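Local coordinates for chitinase (Paenibacillus sp. FPU-7, PDB 5GZT), which probably catalyses the random endo-hydrolysis of beta-1,4-linked N-acetylglucosamine chains in chitin and chitodextrins, at residues S191-Q196 and Y611-N616; Y607-I612 and S640-K645. All coordinates share one frame; numbering follows the deposited sequence.

Interaction 1. Residues S191-Q196 and Y611-N616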
loop_
_atom_site.group_PDB
_atom_site.type_symbol
_atom_site.label_atom_id
_atom_site.label_comp_id
_atom_site.label_asym_id
_atom_site.label_seq_id
_atom_site.Cartn_x
_atom_site.Cartn_y
_atom_site.Cartn_z
ATOM N N SER B 191 -2.956 -16.039 -4.297
ATOM C CA SER B 191 -1.642 -15.403 -4.456
ATOM C C SER B 191 -0.721 -15.971 -3.384
ATOM O O SER B 191 -1.161 -16.681 -2.495
ATOM C CB SER B 191 -1.771 -13.871 -4.320
ATOM O OG SER B 191 -0.592 -13.236 -4.763
ATOM N N ASN B 192 0.563 -15.733 -3.506
ATOM C CA ASN B 192 1.489 -16.065 -2.427
ATOM C C ASN B 192 2.400 -14.875 -2.177
ATOM O O ASN B 192 2.344 -13.910 -2.914
ATOM C CB ASN B 192 2.312 -17.327 -2.778
ATOM C CG ASN B 192 3.007 -17.223 -4.116
ATOM O OD1 ASN B 192 3.397 -16.133 -4.602
ATOM N ND2 ASN B 192 3.120 -18.364 -4.761
ATOM N N ASN B 193 3.269 -15.003 -1.172
ATOM C CA ASN B 193 4.242 -13.977 -0.802
ATOM C C ASN B 193 5.115 -13.527 -1.977
ATOM O O ASN B 193 5.502 -12.326 -2.097
ATOM C CB ASN B 193 5.136 -14.510 0.303
ATOM C CG ASN B 193 4.402 -14.756 1.596
ATOM O OD1 ASN B 193 3.217 -14.456 1.783
ATOM N ND2 ASN B 193 5.109 -15.301 2.503
ATOM N N ASP B 194 5.387 -14.485 -2.870
ATOM C CA ASP B 194 6.214 -14.262 -4.050
ATOM C C ASP B 194 5.485 -13.535 -5.196
ATOM O O ASP B 194 6.088 -13.250 -6.230
ATOM C CB ASP B 194 6.749 -15.617 -4.578
ATOM C CG ASP B 194 7.901 -16.192 -3.728
ATOM O OD1 ASP B 194 8.718 -15.416 -3.150
ATOM O OD2 ASP B 194 7.999 -17.448 -3.682
ATOM N N ARG B 195 4.199 -13.283 -5.027
ATOM C CA ARG B 195 3.420 -12.561 -5.983
ATOM C C ARG B 195 3.228 -13.333 -7.290
ATOM O O ARG B 195 3.252 -12.779 -8.405
ATOM C CB ARG B 195 3.965 -11.122 -6.115
ATOM C CG ARG B 195 3.715 -10.378 -4.809
ATOM C CD ARG B 195 4.131 -8.969 -4.929
ATOM N NE ARG B 195 5.575 -8.958 -4.980
ATOM C CZ ARG B 195 6.319 -8.451 -5.931
ATOM N NH1 ARG B 195 5.793 -7.881 -7.008
ATOM N NH2 ARG B 195 7.633 -8.527 -5.788
ATOM N N GLN B 196 2.989 -14.632 -7.107
ATOM C CA GLN B 196 2.358 -15.441 -8.141
ATOM C C GLN B 196 0.859 -15.433 -8.052
ATOM O O GLN B 196 0.282 -15.404 -6.979
ATOM C CB GLN B 196 2.786 -16.879 -8.049
ATOM C CG GLN B 196 4.238 -17.038 -8.380
ATOM C CD GLN B 196 4.623 -18.484 -8.332
ATOM O OE1 GLN B 196 4.400 -19.147 -7.333
ATOM N NE2 GLN B 196 5.186 -18.986 -9.413
ATOM N N TYR B 611 3.362 -10.729 9.765
ATOM C CA TYR B 611 2.051 -11.283 9.986
ATOM C C TYR B 611 1.231 -11.337 8.681
ATOM O O TYR B 611 0.582 -12.308 8.412
ATOM C CB TYR B 611 1.325 -10.475 11.025
ATOM C CG TYR B 611 -0.007 -10.980 11.425
ATOM C CD1 TYR B 611 -1.150 -10.632 10.722
ATOM C CD2 TYR B 611 -0.147 -11.846 12.490
ATOM C CE1 TYR B 611 -2.395 -11.122 11.111
ATOM C CE2 TYR B 611 -1.372 -12.279 12.911
ATOM C CZ TYR B 611 -2.497 -11.971 12.155
ATOM O OH TYR B 611 -3.745 -12.410 12.551
ATOM N N ILE B 612 1.310 -10.277 7.909
ATOM C CA ILE B 612 0.620 -10.135 6.673
ATOM C C ILE B 612 1.073 -11.256 5.741
ATOM O O ILE B 612 0.240 -11.971 5.173
ATOM C CB ILE B 612 0.932 -8.762 6.020
ATOM C CG1 ILE B 612 0.080 -7.624 6.707
ATOM C CG2 ILE B 612 0.681 -8.824 4.475
ATOM C CD1 ILE B 612 0.723 -6.266 6.521
ATOM N N LYS B 613 2.370 -11.418 5.575
ATOM C CA LYS B 613 2.877 -12.477 4.685
ATOM C C LYS B 613 2.508 -13.859 5.163
ATOM O O LYS B 613 2.113 -14.698 4.306
ATOM C CB LYS B 613 4.371 -12.395 4.502
ATOM C CG LYS B 613 4.778 -11.044 3.967
ATOM C CD LYS B 613 6.097 -11.029 3.234
ATOM C CE LYS B 613 7.260 -11.266 4.138
ATOM N NZ LYS B 613 8.407 -11.743 3.286
ATOM N N GLN B 614 2.617 -14.088 6.478
ATOM C CA GLN B 614 2.294 -15.373 7.096
ATOM C C GLN B 614 0.831 -15.730 6.896
ATOM O O GLN B 614 0.533 -16.918 6.800
ATOM C CB GLN B 614 2.602 -15.457 8.621
ATOM C CG GLN B 614 4.120 -15.488 8.906
ATOM C CD GLN B 614 4.514 -15.345 10.396
ATOM O OE1 GLN B 614 5.698 -15.051 10.739
ATOM N NE2 GLN B 614 3.540 -15.538 11.282
ATOM N N ASN B 615 -0.085 -14.768 6.937
ATOM C CA ASN B 615 -1.514 -15.091 6.752
ATOM C C ASN B 615 -2.056 -14.820 5.363
ATOM O O ASN B 615 -3.256 -14.761 5.188
ATOM C CB ASN B 615 -2.300 -14.396 7.777
ATOM C CG ASN B 615 -1.954 -14.872 9.114
ATOM O OD1 ASN B 615 -2.472 -15.879 9.521
ATOM N ND2 ASN B 615 -1.028 -14.189 9.814
ATOM N N ASN B 616 -1.163 -14.593 4.407
ATOM C CA ASN B 616 -1.511 -14.289 3.058
ATOM C C ASN B 616 -2.596 -13.222 2.963
ATOM O O ASN B 616 -3.563 -13.344 2.212
ATOM C CB ASN B 616 -1.849 -15.587 2.299
ATOM C CG ASN B 616 -0.657 -16.469 2.216
ATOM O OD1 ASN B 616 0.358 -16.171 1.570
ATOM N ND2 ASN B 616 -0.738 -17.536 2.904
HETATM O O HOH W 1 2.797 -17.414 0.696
#

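Interaction 2. Residues Y607-I612 and S640-K645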
loop_
_atom_site.group_PDB
_atom_site.type_symbol
_atom_site.label_atom_id
_atom_site.label_comp_id
_atom_site.label_asym_id
_atom_site.label_seq_id
_atom_site.Cartn_x
_atom_site.Cartn_y
_atom_site.Cartn_z
ATOM N N TYR B 607 7.288 -6.944 12.308
ATOM C CA TYR B 607 6.413 -8.011 12.769
ATOM C C TYR B 607 5.037 -8.009 12.103
ATOM O O TYR B 607 4.521 -9.088 11.774
ATOM C CB TYR B 607 6.292 -8.026 14.293
ATOM C CG TYR B 607 7.468 -8.724 14.924
ATOM C CD1 TYR B 607 7.550 -10.125 14.898
ATOM C CD2 TYR B 607 8.581 -8.014 15.376
ATOM C CE1 TYR B 607 8.619 -10.773 15.438
ATOM C CE2 TYR B 607 9.686 -8.666 15.875
ATOM C CZ TYR B 607 9.697 -10.028 15.961
ATOM O OH TYR B 607 10.804 -10.667 16.482
ATOM N N LYS B 608 4.572 -6.823 11.753
ATOM C CA LYS B 608 3.309 -6.622 11.141
ATOM C C LYS B 608 3.332 -7.039 9.680
ATOM O O LYS B 608 2.417 -7.761 9.241
ATOM C CB LYS B 608 2.919 -5.196 11.336
ATOM C CG LYS B 608 1.500 -4.808 11.330
ATOM C CD LYS B 608 1.316 -3.958 12.609
ATOM C CE LYS B 608 0.561 -2.796 12.364
ATOM N NZ LYS B 608 0.175 -2.228 13.692
ATOM N N ALA B 609 4.370 -6.649 8.962
ATOM C CA ALA B 609 4.632 -7.135 7.639
ATOM C C ALA B 609 4.756 -8.685 7.620
ATOM O O ALA B 609 4.206 -9.352 6.692
ATOM C CB ALA B 609 5.909 -6.494 7.058
ATOM N N GLU B 610 5.472 -9.261 8.574
ATOM C CA GLU B 610 5.573 -10.683 8.649
ATOM C C GLU B 610 4.203 -11.347 8.971
ATOM O O GLU B 610 3.878 -12.405 8.433
ATOM C CB GLU B 610 6.722 -11.156 9.538
ATOM C CG GLU B 610 8.117 -10.657 9.152
ATOM C CD GLU B 610 8.607 -11.065 7.723
ATOM O OE1 GLU B 610 8.124 -12.091 7.201
ATOM O OE2 GLU B 610 9.469 -10.359 7.096
ATOM N N TYR B 611 3.362 -10.729 9.765
ATOM C CA TYR B 611 2.051 -11.283 9.986
ATOM C C TYR B 611 1.231 -11.337 8.681
ATOM O O TYR B 611 0.582 -12.308 8.412
ATOM C CB TYR B 611 1.325 -10.475 11.025
ATOM C CG TYR B 611 -0.007 -10.980 11.425
ATOM C CD1 TYR B 611 -1.150 -10.632 10.722
ATOM C CD2 TYR B 611 -0.147 -11.846 12.490
ATOM C CE1 TYR B 611 -2.395 -11.122 11.111
ATOM C CE2 TYR B 611 -1.372 -12.279 12.911
ATOM C CZ TYR B 611 -2.497 -11.971 12.155
ATOM O OH TYR B 611 -3.745 -12.410 12.551
ATOM N N ILE B 612 1.310 -10.277 7.909
ATOM C CA ILE B 612 0.620 -10.135 6.673
ATOM C C ILE B 612 1.073 -11.256 5.741
ATOM O O ILE B 612 0.240 -11.971 5.173
ATOM C CB ILE B 612 0.932 -8.762 6.020
ATOM C CG1 ILE B 612 0.080 -7.624 6.707
ATOM C CG2 ILE B 612 0.681 -8.824 4.475
ATOM C CD1 ILE B 612 0.723 -6.266 6.521
ATOM N N SER B 640 10.546 -2.679 2.471
ATOM C CA SER B 640 11.618 -3.697 2.480
ATOM C C SER B 640 11.115 -5.064 2.881
ATOM O O SER B 640 11.609 -6.079 2.402
ATOM C CB SER B 640 12.772 -3.366 3.436
ATOM O OG SER B 640 13.401 -2.251 2.956
ATOM N N ARG B 641 10.215 -5.070 3.839
ATOM C CA ARG B 641 9.710 -6.328 4.396
ATOM C C ARG B 641 8.797 -7.029 3.458
ATOM O O ARG B 641 8.921 -8.243 3.279
ATOM C CB ARG B 641 8.996 -6.061 5.688
ATOM C CG ARG B 641 9.997 -5.821 6.773
ATOM C CD ARG B 641 10.338 -7.204 7.346
ATOM N NE ARG B 641 11.544 -7.138 8.136
ATOM C CZ ARG B 641 12.105 -8.176 8.718
ATOM N NH1 ARG B 641 11.536 -9.375 8.655
ATOM N NH2 ARG B 641 13.233 -7.995 9.376
ATOM N N LEU B 642 7.895 -6.295 2.821
ATOM C CA LEU B 642 6.970 -6.936 1.931
ATOM C C LEU B 642 7.545 -7.254 0.611
ATOM O O LEU B 642 6.992 -8.077 -0.061
ATOM C CB LEU B 642 5.709 -6.124 1.690
ATOM C CG LEU B 642 4.690 -6.065 2.804
ATOM C CD1 LEU B 642 3.508 -5.296 2.249
ATOM C CD2 LEU B 642 4.226 -7.411 3.316
ATOM N N TYR B 643 8.632 -6.603 0.222
ATOM C CA TYR B 643 9.270 -6.886 -1.025
ATOM C C TYR B 643 10.589 -7.676 -0.890
ATOM O O TYR B 643 11.344 -7.760 -1.861
ATOM C CB TYR B 643 9.359 -5.569 -1.860
ATOM C CG TYR B 643 7.981 -5.247 -2.377
ATOM C CD1 TYR B 643 7.051 -4.641 -1.580
ATOM C CD2 TYR B 643 7.577 -5.663 -3.655
ATOM C CE1 TYR B 643 5.763 -4.414 -2.009
ATOM C CE2 TYR B 643 6.266 -5.449 -4.134
ATOM C CZ TYR B 643 5.357 -4.801 -3.351
ATOM O OH TYR B 643 4.045 -4.642 -3.794
ATOM N N ALA B 644 10.866 -8.254 0.285
ATOM C CA ALA B 644 12.081 -9.009 0.487
ATOM C C ALA B 644 12.084 -10.318 -0.362
ATOM O O ALA B 644 11.095 -11.050 -0.411
ATOM C CB ALA B 644 12.226 -9.370 1.954
ATOM N N LYS B 645 13.201 -10.598 -1.024
ATOM C CA LYS B 645 13.386 -11.886 -1.745
ATOM C C LYS B 645 13.249 -13.098 -0.798
ATOM O O LYS B 645 13.972 -13.194 0.214
ATOM C CB LYS B 645 14.719 -11.906 -2.569
ATOM C CG LYS B 645 16.078 -11.957 -1.821
ATOM C CD LYS B 645 16.577 -10.624 -1.212
ATOM C CE LYS B 645 16.197 -10.415 0.273
ATOM N NZ LYS B 645 15.835 -9.016 0.657
HETATM O O HOH W 2 10.295 -10.182 4.718
#

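Interaction 1. Residues S191-Q196 and Y611-N616
N193 and K613 bring their backbones together at a CA-CA distance of 5.8 Å, where the type I beta turn N192-R195 meets the end of helix 602-614. The turn joins strands 184-191 and 197-203 of an antiparallel sheet, whereas the helix belongs to the first of the chain's two family 18 TIM barrels. The helix finishes in a Schellman motif, with N616 at positive phi as its C-prime residue: N616 N returns to K613 O, and L617 N to I612 O. The turn lies against this C-terminal end of the helix. The side chain of N193 crosses that of K613 at about a right angle, its CG 3.7 Å from K613 CB. It also crosses N616, the two amide planes lying 38° apart. Water 1 joins the segments, accepting from N193 N at 3.1 Å and donating to N616 OD1 at 2.9 Å. That same OD1 takes a hydrogen bond from Q276 NE2, so strand 264-284 helps to hold the N616 amide. Inside the turn segment N192 and Q196 grip each other twice. Q196 N gives a nearly straight bond (167°) to N192 OD1, while N192 ND2 donates to a lone pair of Q196 OE1 at 3.0 Å, in the carbonyl plane. S191 OG donates to Q196 O and is also hydrogen-bonded to Q276 N. On the helix side, N615 N and N615 ND2 reach Y611 O from opposite faces of its carbonyl plane, and ND2 sits 3.4 Å above the centre of the Y611 ring.

Interaction 2. Residues Y607-I612 and S640-K645
A609 CB rests 3.4 Å from R641 CB, a close methyl-to-methylene contact that brings helices 602-614 and 633-642 side by side. Both bonds from CA to CB point toward the opposite segment. With the alanine presenting nothing beyond its methyl, the backbones come close, A609 CA lying 6.1 Å from R641 CA. Deeper in, L642 turns one branch inward: its CD2 lies 4.0 Å from I612 CG2 and 4.2 Å from A609 CB. I612 CG2 stands anti to its own backbone N, which aims this branch at the leucine, and the two side chains cross at about a right angle. F620, on strand 619-623, touches both I612 and L642. This is the layering of a TIM barrel, in which outer helices pack on the parallel strands; here that strand lies between the two helices in sequence. The outer side is polar and less closely packed. E610 folds back at chi2 (-60°), and R641 bends at its own chi2, so that their polar ends meet. R641 NH1 donates to E610 OE2 at 2.8 Å in a salt bridge. The carboxylate lies at the guanidinium edge, close to its plane, yet NH1 meets OE2 from above the carboxylate plane, the two planes being 82° apart. With an alanine here in place of R641, the E610 carboxylate would probably lose its charged mate and be freer to turn. Water 2 donates to R641 O at 2.8 Å; its 2.5 Å approach to E610 OE2 is short and doubtful. The other carboxylate oxygen, E610 OE1, has a long, weak ion pair with K613 NZ.

Interactions 1 and 2 lie about 9 Å apart, centre to centre, and share helix 602-614 with Y611 and I612. Along the chain the turn 191-196 comes first, the shared helix follows some 400 residues later, and 640-645 closes the set after strand 619-623. Interaction 2 is local and buried, joining two neighbouring barrel helices; interaction 1 is distant in sequence and lies at the surface. They touch directly, K613 CG standing 3.7 Å from L642 CD2 and R195 CZ 3.5 Å from Y643 CE2. One helix of the first family 18 barrel is therefore packed along its side by a helical neighbour and met at its C-terminal end by the turn between two strands of an upstream sheet.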